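Local coordinates for prenyltransference for protein (Lavandula lanata, PDB 5HC8), which catalyses the head-to-middle condensation of two dimethylallyl diphosphate units into lavandulyl diphosphate, as a prenyltransferase related to the cis-prenyl (undecaprenyl diphosphate) synthases, at residues H15-D21 with P188-A194; G56-L60 with G133-I137. One frame throughout, in Å; residues are numbered along the deposited sequence.

Contact 1: H15-D21 with P188-A194. With MG (magnesium ion), chain B; ISY (3-methylbut-3-enylsulfanyl(phosphonooxy)phosphinic acid), chain F; PIS (trihydrogen thiodiphosphate), chain C.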
ATOM      1  N   HIS A  15      13.815  -2.952  -8.707  1.00 25.21           N
ATOM      2  CA  HIS A  15      12.852  -4.029  -8.355  1.00 25.13           C
ATOM      3  C   HIS A  15      11.546  -3.737  -9.045  1.00 22.47           C
ATOM      4  O   HIS A  15      10.959  -2.644  -8.846  1.00 25.09           O
ATOM      5  CB  HIS A  15      12.687  -4.060  -6.827  1.00 25.31           C
ATOM      6  CG  HIS A  15      11.733  -5.070  -6.292  1.00 22.99           C
ATOM      7  ND1 HIS A  15      11.462  -5.167  -4.926  1.00 21.84           N
ATOM      8  CD2 HIS A  15      10.962  -6.001  -6.895  1.00 22.76           C
ATOM      9  CE1 HIS A  15      10.570  -6.129  -4.728  1.00 20.58           C
ATOM     10  NE2 HIS A  15      10.282  -6.668  -5.902  1.00 22.39           N
ATOM     11  N   VAL A  16      11.092  -4.705  -9.861  1.00 21.49           N
ATOM     12  CA  VAL A  16       9.740  -4.645 -10.472  1.00 22.99           C
ATOM     13  C   VAL A  16       8.900  -5.785  -9.913  1.00 20.74           C
ATOM     14  O   VAL A  16       9.403  -6.944  -9.890  1.00 22.83           O
ATOM     15  CB  VAL A  16       9.797  -4.717 -12.045  1.00 22.32           C
ATOM     16  CG1 VAL A  16       8.374  -4.727 -12.669  1.00 26.43           C
ATOM     17  CG2 VAL A  16      10.589  -3.526 -12.572  1.00 25.43           C
ATOM     18  N   ALA A  17       7.650  -5.491  -9.492  1.00 22.01           N
ATOM     19  CA  ALA A  17       6.762  -6.515  -9.008  1.00 21.00           C
ATOM     20  C   ALA A  17       5.515  -6.536  -9.797  1.00 22.01           C
ATOM     21  O   ALA A  17       4.984  -5.499 -10.146  1.00 20.49           O
ATOM     22  CB  ALA A  17       6.413  -6.327  -7.507  1.00 20.52           C
ATOM     23  N   ILE A  18       4.986  -7.735  -9.992  1.00 24.04           N
ATOM     24  CA  ILE A  18       3.798  -7.936 -10.772  1.00 23.30           C
ATOM     25  C   ILE A  18       2.684  -8.691 -10.068  1.00 22.72           C
ATOM     26  O   ILE A  18       2.899  -9.766  -9.531  1.00 22.93           O
ATOM     27  CB  ILE A  18       4.119  -8.743 -12.064  1.00 23.93           C
ATOM     28  CG1 ILE A  18       5.194  -8.003 -12.886  1.00 26.67           C
ATOM     29  CG2 ILE A  18       2.870  -8.912 -12.894  1.00 24.73           C
ATOM     30  CD1 ILE A  18       5.605  -8.701 -14.179  1.00 28.39           C
ATOM     31  N   ILE A  19       1.509  -8.089 -10.039  1.00 20.09           N
ATOM     32  CA  ILE A  19       0.277  -8.761  -9.596  1.00 23.26           C
ATOM     33  C   ILE A  19      -0.486  -9.314 -10.781  1.00 22.01           C
ATOM     34  O   ILE A  19      -1.027  -8.573 -11.589  1.00 21.78           O
ATOM     35  CB  ILE A  19      -0.620  -7.776  -8.795  1.00 24.02           C
ATOM     36  CG1 ILE A  19       0.106  -7.272  -7.553  1.00 23.99           C
ATOM     37  CG2 ILE A  19      -1.952  -8.371  -8.399  1.00 25.93           C
ATOM     38  CD1 ILE A  19      -0.681  -6.256  -6.757  1.00 23.83           C
ATOM     39  N   ILE A  20      -0.565 -10.645 -10.869  1.00 22.11           N
ATOM     40  CA  ILE A  20      -1.275 -11.330 -11.943  1.00 23.82           C
ATOM     41  C   ILE A  20      -2.736 -11.478 -11.584  1.00 23.48           C
ATOM     42  O   ILE A  20      -3.108 -11.713 -10.414  1.00 23.62           O
ATOM     43  CB  ILE A  20      -0.586 -12.721 -12.299  1.00 24.36           C
ATOM     44  CG1 ILE A  20      -0.672 -13.705 -11.153  1.00 28.65           C
ATOM     45  CG2 ILE A  20       0.910 -12.521 -12.638  1.00 27.45           C
ATOM     46  CD1 ILE A  20       0.127 -14.966 -11.363  1.00 31.67           C
ATOM     47  N   ASP A  21      -3.585 -11.277 -12.582  1.00 24.30           N
ATOM     48  CA  ASP A  21      -5.007 -11.249 -12.364  1.00 23.87           C
ATOM     49  C   ASP A  21      -5.727 -11.377 -13.698  1.00 24.00           C
ATOM     50  O   ASP A  21      -5.125 -11.115 -14.757  1.00 24.05           O
ATOM     51  CB  ASP A  21      -5.378  -9.945 -11.622  1.00 26.74           C
ATOM     52  CG  ASP A  21      -6.703 -10.043 -10.840  1.00 26.63           C
ATOM     53  OD1 ASP A  21      -6.997 -11.184 -10.467  1.00 25.83           O
ATOM     54  OD2 ASP A  21      -7.437  -9.023 -10.708  1.00 25.35           O
ATOM     55  N   PRO A 188       9.667  -2.490  -4.130  1.00 23.56           N
ATOM     56  CA  PRO A 188       9.599  -2.282  -5.572  1.00 23.87           C
ATOM     57  C   PRO A 188       9.661  -0.833  -5.932  1.00 23.04           C
ATOM     58  O   PRO A 188       9.095  -0.001  -5.240  1.00 23.25           O
ATOM     59  CB  PRO A 188       8.254  -2.908  -6.002  1.00 25.63           C
ATOM     60  CG  PRO A 188       7.659  -3.465  -4.786  1.00 24.88           C
ATOM     61  CD  PRO A 188       8.453  -3.124  -3.584  1.00 24.50           C
ATOM     62  N   ASP A 189      10.348  -0.548  -7.051  1.00 22.30           N
ATOM     63  CA  ASP A 189      10.293   0.751  -7.679  1.00 22.18           C
ATOM     64  C   ASP A 189       8.994   0.898  -8.479  1.00 20.49           C
ATOM     65  O   ASP A 189       8.437   2.013  -8.622  1.00 19.41           O
ATOM     66  CB  ASP A 189      11.517   0.883  -8.598  1.00 23.03           C
ATOM     67  CG  ASP A 189      12.793   0.844  -7.805  1.00 27.85           C
ATOM     68  OD1 ASP A 189      12.993   1.791  -7.029  1.00 28.14           O
ATOM     69  OD2 ASP A 189      13.481  -0.172  -7.859  1.00 29.07           O
ATOM     70  N   LEU A 190       8.540  -0.218  -9.026  1.00 19.99           N
ATOM     71  CA  LEU A 190       7.400  -0.231  -9.943  1.00 20.63           C
ATOM     72  C   LEU A 190       6.547  -1.477  -9.630  1.00 19.96           C
ATOM     73  O   LEU A 190       7.097  -2.554  -9.528  1.00 21.36           O
ATOM     74  CB  LEU A 190       7.871  -0.315 -11.396  1.00 22.18           C
ATOM     75  CG  LEU A 190       6.837  -0.511 -12.481  1.00 20.43           C
ATOM     76  CD1 LEU A 190       5.898   0.651 -12.529  1.00 20.65           C
ATOM     77  CD2 LEU A 190       7.445  -0.791 -13.908  1.00 22.24           C
ATOM     78  N   LEU A 191       5.241  -1.299  -9.492  1.00 21.00           N
ATOM     79  CA  LEU A 191       4.324  -2.386  -9.195  1.00 21.47           C
ATOM     80  C   LEU A 191       3.358  -2.354 -10.354  1.00 22.77           C
ATOM     81  O   LEU A 191       2.720  -1.339 -10.604  1.00 21.24           O
ATOM     82  CB  LEU A 191       3.564  -2.150  -7.903  1.00 21.04           C
ATOM     83  CG  LEU A 191       2.431  -3.161  -7.629  1.00 24.60           C
ATOM     84  CD1 LEU A 191       3.023  -4.501  -7.332  1.00 27.39           C
ATOM     85  CD2 LEU A 191       1.701  -2.684  -6.368  1.00 26.14           C
ATOM     86  N   ILE A 192       3.258  -3.489 -11.015  1.00 21.20           N
ATOM     87  CA  ILE A 192       2.355  -3.671 -12.108  1.00 23.82           C
ATOM     88  C   ILE A 192       1.170  -4.556 -11.690  1.00 22.15           C
ATOM     89  O   ILE A 192       1.360  -5.640 -11.216  1.00 21.16           O
ATOM     90  CB  ILE A 192       3.081  -4.351 -13.268  1.00 24.71           C
ATOM     91  CG1 ILE A 192       4.221  -3.463 -13.791  1.00 24.16           C
ATOM     92  CG2 ILE A 192       2.131  -4.624 -14.404  1.00 23.03           C
ATOM     93  CD1 ILE A 192       5.157  -4.198 -14.793  1.00 23.42           C
ATOM     94  N   ARG A 193      -0.037  -4.127 -12.015  1.00 20.77           N
ATOM     95  CA  ARG A 193      -1.181  -4.996 -11.837  1.00 22.17           C
ATOM     96  C   ARG A 193      -2.020  -5.078 -13.076  1.00 24.48           C
ATOM     97  O   ARG A 193      -2.493  -4.087 -13.568  1.00 22.77           O
ATOM     98  CB  ARG A 193      -2.050  -4.583 -10.641  1.00 22.09           C
ATOM     99  CG  ARG A 193      -3.281  -5.477 -10.452  1.00 22.09           C
ATOM    100  CD  ARG A 193      -4.016  -5.232  -9.139  1.00 23.90           C
ATOM    101  NE  ARG A 193      -5.157  -6.122  -9.135  1.00 23.52           N
ATOM    102  CZ  ARG A 193      -5.666  -6.712  -8.059  1.00 24.35           C
ATOM    103  NH1 ARG A 193      -5.231  -6.457  -6.832  1.00 23.83           N
ATOM    104  NH2 ARG A 193      -6.663  -7.551  -8.209  1.00 23.38           N
ATOM    105  N   ALA A 194      -2.170  -6.318 -13.545  1.00 25.91           N
ATOM    106  CA  ALA A 194      -2.929  -6.654 -14.708  1.00 27.49           C
ATOM    107  C   ALA A 194      -4.392  -6.766 -14.358  1.00 25.57           C
ATOM    108  O   ALA A 194      -4.756  -6.939 -13.194  1.00 26.15           O
ATOM    109  CB  ALA A 194      -2.464  -7.972 -15.252  1.00 27.88           C
TER
HETATM  110 MG    MG B 401      -8.771 -11.958  -9.593  1.00 31.15          MG
HETATM  111  P1  ISY F 405      -8.950  -9.695  -5.552  1.00 31.31           P
HETATM  112  O2  ISY F 405      -7.804 -10.880  -5.388  1.00 34.67           O
HETATM  113  P3  ISY F 405      -7.148 -11.781  -6.504  1.00 33.65           P
HETATM  114  O4  ISY F 405      -8.916  -9.059  -6.997  1.00 36.30           O
HETATM  115  O5  ISY F 405      -8.867  -8.599  -4.450  1.00 31.38           O
HETATM  116  O6  ISY F 405     -10.272 -10.429  -5.365  1.00 33.52           O
HETATM  117  O7  ISY F 405      -8.126 -12.094  -7.578  1.00 31.62           O
HETATM  118  O8  ISY F 405      -6.415 -13.007  -5.786  1.00 33.91           O
HETATM  119  S9  ISY F 405      -5.708 -10.500  -7.425  1.00 34.30           S
HETATM  120  C10 ISY F 405      -4.350 -10.670  -6.292  1.00 36.99           C
HETATM  121  C11 ISY F 405      -3.368 -11.455  -7.123  1.00 40.63           C
HETATM  122  C12 ISY F 405      -2.660 -12.663  -6.577  1.00 35.30           C
HETATM  123  C13 ISY F 405      -1.709 -13.361  -7.436  1.00 37.95           C
HETATM  124  C14 ISY F 405      -3.046 -13.273  -5.282  1.00 36.43           C
HETATM  125  P1  PIS C 402     -10.115 -13.389 -12.143  1.00 32.20           P
HETATM  126  O1  PIS C 402      -9.192 -14.680 -11.897  1.00 31.06           O
HETATM  127  P2  PIS C 402      -7.774 -14.802 -11.187  1.00 30.50           P
HETATM  128  S1  PIS C 402      -7.996 -13.923  -9.810  1.00 45.48           S
HETATM  129  O2  PIS C 402      -9.499 -12.082 -11.598  1.00 30.55           O
HETATM  130  O3  PIS C 402     -10.399 -13.282 -13.640  1.00 31.66           O
HETATM  131  O4  PIS C 402      -6.833 -14.146 -12.137  1.00 29.23           O
HETATM  132  O5  PIS C 402     -11.379 -13.668 -11.269  1.00 31.46           O
HETATM  133  O6  PIS C 402      -7.567 -16.367 -10.914  1.00 33.77           O
HETATM  134  O   HOH W   1      -6.739  -6.513 -11.609  1.00 24.42           O
HETATM  135  O   HOH W   2      -9.455 -10.045  -9.332  1.00 27.26           O
HETATM  136  O   HOH W   3     -10.737 -12.774  -8.910  1.00 33.18           O
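I192 N donates to A17 O at 2.8 Å and I19 N to I192 O at 2.7 Å, joining strands 15-19 and 190-193 as parallel inner neighbours in the six-stranded sheet of a cis-prenyltransferase fold; their C-terminal ends deliver D21 and R193 to the diphosphate site. A17 and I19 carry most of the backbone bonds of their strand, A194 N closing the series on I19 O, while H15 O takes D189 N at the strand's start. There, too, D189 OD2 takes H15 N with its anti lone pair, its other oxygen being salt-bridged to R240, and P188 CB sits 4.0 Å above the centroid of the H15 ring in a CH-pi contact.

R193 can be followed outward. Its CB lies against I19 CB, and CG, anti to the backbone N (chi1 179°), packs on I19 CG2 and CB. From there the chain stays extended, CD and NE passing along I19 CG2, which lies over one guanidinium face toward its rim. NE donates to water 1, NH1 turns to S201 OG and R199 O, and R193 NH2 reaches ISY O4 and D21 OD2, each at 3.0 Å. The carboxylate and guanidinium planes stand 85° apart, and NH2 meets OD2 from above the carboxylate plane. A methionine in its place would probably leave D21 OD2 and ISY O4 without this shared guanidinium donor. Water 1 ties the pair to the backbone, bridging R193 NE, D21 OD2 and A194 O.

The other oxygen of D21 is committed to the magnesium ion, whose six ligands are D21 OD1 at 2.1 Å, PIS S1 and O2, ISY O7, and waters 2 and 3.

Contact 2: G56-L60 with G133-I137. With SO4 (sulfate ion), chain E.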
ATOM      1  N   GLY A  56      18.026  -5.243 -17.625  1.00 33.93           N
ATOM      2  CA  GLY A  56      18.870  -4.802 -16.536  1.00 30.92           C
ATOM      3  C   GLY A  56      18.119  -4.574 -15.239  1.00 30.16           C
ATOM      4  O   GLY A  56      18.637  -3.952 -14.332  1.00 30.30           O
ATOM      5  N   ILE A  57      16.903  -5.080 -15.133  1.00 30.41           N
ATOM      6  CA  ILE A  57      16.209  -5.068 -13.841  1.00 28.03           C
ATOM      7  C   ILE A  57      16.957  -6.064 -12.893  1.00 26.30           C
ATOM      8  O   ILE A  57      17.409  -7.092 -13.303  1.00 27.57           O
ATOM      9  CB  ILE A  57      14.748  -5.440 -14.049  1.00 25.88           C
ATOM     10  CG1 ILE A  57      14.009  -4.325 -14.816  1.00 27.37           C
ATOM     11  CG2 ILE A  57      14.046  -5.780 -12.710  1.00 25.20           C
ATOM     12  CD1 ILE A  57      12.718  -4.804 -15.409  1.00 28.80           C
ATOM     13  N   LYS A  58      17.112  -5.694 -11.652  1.00 27.34           N
ATOM     14  CA  LYS A  58      17.881  -6.446 -10.692  1.00 29.64           C
ATOM     15  C   LYS A  58      17.034  -7.446  -9.921  1.00 28.36           C
ATOM     16  O   LYS A  58      17.503  -8.494  -9.587  1.00 25.75           O
ATOM     17  CB  LYS A  58      18.598  -5.527  -9.753  1.00 34.73           C
ATOM     18  CG  LYS A  58      19.676  -4.707 -10.470  1.00 35.12           C
ATOM     19  CD  LYS A  58      20.285  -3.721  -9.524  1.00 44.83           C
ATOM     20  CE  LYS A  58      21.377  -2.884 -10.212  1.00 55.17           C
ATOM     21  NZ  LYS A  58      21.641  -1.660  -9.391  1.00 61.83           N
ATOM     22  N   LEU A  59      15.780  -7.117  -9.694  1.00 24.87           N
ATOM     23  CA  LEU A  59      14.862  -8.064  -9.098  1.00 25.93           C
ATOM     24  C   LEU A  59      13.480  -7.983  -9.727  1.00 24.27           C
ATOM     25  O   LEU A  59      12.919  -6.908  -9.842  1.00 25.30           O
ATOM     26  CB  LEU A  59      14.863  -7.801  -7.559  1.00 24.74           C
ATOM     27  CG  LEU A  59      13.629  -8.420  -6.876  1.00 25.38           C
ATOM     28  CD1 LEU A  59      13.672  -9.912  -6.983  1.00 27.15           C
ATOM     29  CD2 LEU A  59      13.606  -7.935  -5.438  1.00 25.69           C
ATOM     30  N   LEU A  60      12.961  -9.118 -10.170  1.00 23.91           N
ATOM     31  CA  LEU A  60      11.578  -9.231 -10.650  1.00 24.80           C
ATOM     32  C   LEU A  60      10.822 -10.144  -9.682  1.00 25.51           C
ATOM     33  O   LEU A  60      11.242 -11.297  -9.461  1.00 23.60           O
ATOM     34  CB  LEU A  60      11.502  -9.922 -11.956  1.00 24.73           C
ATOM     35  CG  LEU A  60      10.081  -9.976 -12.543  1.00 26.21           C
ATOM     36  CD1 LEU A  60       9.628  -8.574 -12.987  1.00 27.45           C
ATOM     37  CD2 LEU A  60       9.979 -10.955 -13.678  1.00 28.23           C
ATOM     38  N   GLY A 133      23.021 -13.502 -11.842  1.00 36.24           N
ATOM     39  CA  GLY A 133      22.159 -12.702 -12.709  1.00 36.41           C
ATOM     40  C   GLY A 133      20.972 -12.119 -11.943  1.00 36.52           C
ATOM     41  O   GLY A 133      21.014 -11.966 -10.735  1.00 30.49           O
ATOM     42  N   MET A 134      19.920 -11.776 -12.663  1.00 33.62           N
ATOM     43  CA  MET A 134      18.816 -11.071 -12.051  1.00 32.82           C
ATOM     44  C   MET A 134      18.209 -12.026 -11.064  1.00 30.22           C
ATOM     45  O   MET A 134      18.063 -13.206 -11.341  1.00 28.96           O
ATOM     46  CB  MET A 134      17.780 -10.667 -13.101  1.00 30.44           C
ATOM     47  CG  MET A 134      16.545  -9.919 -12.586  1.00 28.76           C
ATOM     48  SD  MET A 134      15.307  -9.673 -13.844  1.00 28.71           S
ATOM     49  CE  MET A 134      14.470 -11.236 -13.865  1.00 29.87           C
ATOM     50  N   HIS A 135      17.805 -11.485  -9.934  1.00 29.06           N
ATOM     51  CA  HIS A 135      17.002 -12.210  -8.971  1.00 27.23           C
ATOM     52  C   HIS A 135      15.513 -12.253  -9.466  1.00 28.50           C
ATOM     53  O   HIS A 135      14.957 -11.236  -9.941  1.00 25.17           O
ATOM     54  CB  HIS A 135      17.172 -11.497  -7.630  1.00 26.74           C
ATOM     55  CG  HIS A 135      16.825 -12.294  -6.416  1.00 27.27           C
ATOM     56  ND1 HIS A 135      16.995 -11.785  -5.149  1.00 28.59           N
ATOM     57  CD2 HIS A 135      16.336 -13.547  -6.250  1.00 29.60           C
ATOM     58  CE1 HIS A 135      16.623 -12.682  -4.261  1.00 25.73           C
ATOM     59  NE2 HIS A 135      16.203 -13.752  -4.906  1.00 29.49           N
ATOM     60  N   PHE A 136      14.906 -13.442  -9.352  1.00 26.43           N
ATOM     61  CA  PHE A 136      13.500 -13.689  -9.608  1.00 28.90           C
ATOM     62  C   PHE A 136      12.876 -14.251  -8.345  1.00 28.35           C
ATOM     63  O   PHE A 136      13.285 -15.314  -7.860  1.00 29.26           O
ATOM     64  CB  PHE A 136      13.338 -14.708 -10.725  1.00 28.62           C
ATOM     65  CG  PHE A 136      11.941 -15.218 -10.905  1.00 30.04           C
ATOM     66  CD1 PHE A 136      10.807 -14.391 -10.708  1.00 29.16           C
ATOM     67  CD2 PHE A 136      11.714 -16.566 -11.202  1.00 30.50           C
ATOM     68  CE1 PHE A 136       9.516 -14.891 -10.857  1.00 27.96           C
ATOM     69  CE2 PHE A 136      10.405 -17.067 -11.366  1.00 29.96           C
ATOM     70  CZ  PHE A 136       9.309 -16.226 -11.207  1.00 32.26           C
ATOM     71  N   ILE A 137      11.943 -13.509  -7.731  1.00 27.73           N
ATOM     72  CA  ILE A 137      11.194 -14.005  -6.563  1.00 25.99           C
ATOM     73  C   ILE A 137       9.786 -14.418  -7.004  1.00 26.41           C
ATOM     74  O   ILE A 137       9.061 -13.642  -7.672  1.00 25.43           O
ATOM     75  CB  ILE A 137      11.097 -12.965  -5.462  1.00 27.42           C
ATOM     76  CG1 ILE A 137      12.476 -12.764  -4.853  1.00 29.42           C
ATOM     77  CG2 ILE A 137      10.121 -13.393  -4.329  1.00 28.56           C
ATOM     78  CD1 ILE A 137      12.604 -11.556  -3.934  1.00 27.88           C
TER
HETATM   79  S   SO4 E 404      19.468  -9.189  -4.460  1.00 63.02           S
HETATM   80  O1  SO4 E 404      18.004  -9.170  -4.898  1.00 34.39           O
HETATM   81  O2  SO4 E 404      19.849  -8.531  -3.145  1.00 37.30           O
HETATM   82  O3  SO4 E 404      19.980 -10.604  -4.338  1.00 66.11           O
HETATM   83  O4  SO4 E 404      20.194  -8.518  -5.584  1.00 68.60           O
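H135 N is bonded to K58 O at 3.0 Å, and two further backbone bonds follow in parallel register: L60 N to H135 O at 2.9 Å, and I137 N to L60 O at the same length. Both of these last carbonyls gain a CA-H...O contact besides, from L59 CA to H135 O and from F136 CA to L60 O. The H135 side chain turns to other partners: ND1 donates to sulfate O1 at 2.8 Å, in the plane of the imidazole, and the other ring nitrogen, NE2, is held by S105 OG. The anion, probably from the crystallisation liquor, is also bound by K184 N.

Packing spreads to the two sides of these strands. On the side of L59 and H135, L59 CD1 presses on I137 CD1 at 3.6 Å, the two side chains crossing at a slant, and I137 CG1 lies over one face of the imidazole near its rim. On the side of L60 and F136, CD1 of the phenyl ring brings its edge to L60 O, close to the ring plane. M134 CG, anti to the backbone N, lies against I57 O at 3.0 Å with SD beside the same oxygen, a close contact and not a hydrogen bond; the bend at chi3 (81°) then turns M134 CE to L60 CB at 3.8 Å. Helix 34-54 covers this layer, with A52 against I57 and M134, and I49 against L60 and F136.

G56, at a positive phi of 83°, closes that helix in a Schellman motif, and the chain then turns into strand 59-65: a helix-to-strand connection of the kind that builds the parallel alpha/beta sheet of cis-prenyltransferases.

Contacts 1 and 2 lie about 13 Å apart between centres in one parallel sheet, where the strand order 135-140, 59-65, 15-19, 190-193 makes them adjoining pairs. Strands 15-19 and 59-65 are the join: V16 N lies 2.9 Å from L59 O, a probable hydrogen bond, and L59 CD2 packs against the H15 ring. Along the chain, contact 2 is nested within the loop closed by contact 1, its segments lying within the 166 residues that separate those of contact 1. The diphosphate ligands and magnesium gather at the C-terminal ends of strands 15-19 and 190-193, whereas contact 2 occupies the N-terminal ends of its strands, with the side chain of F136 about 12 Å from bound ISY.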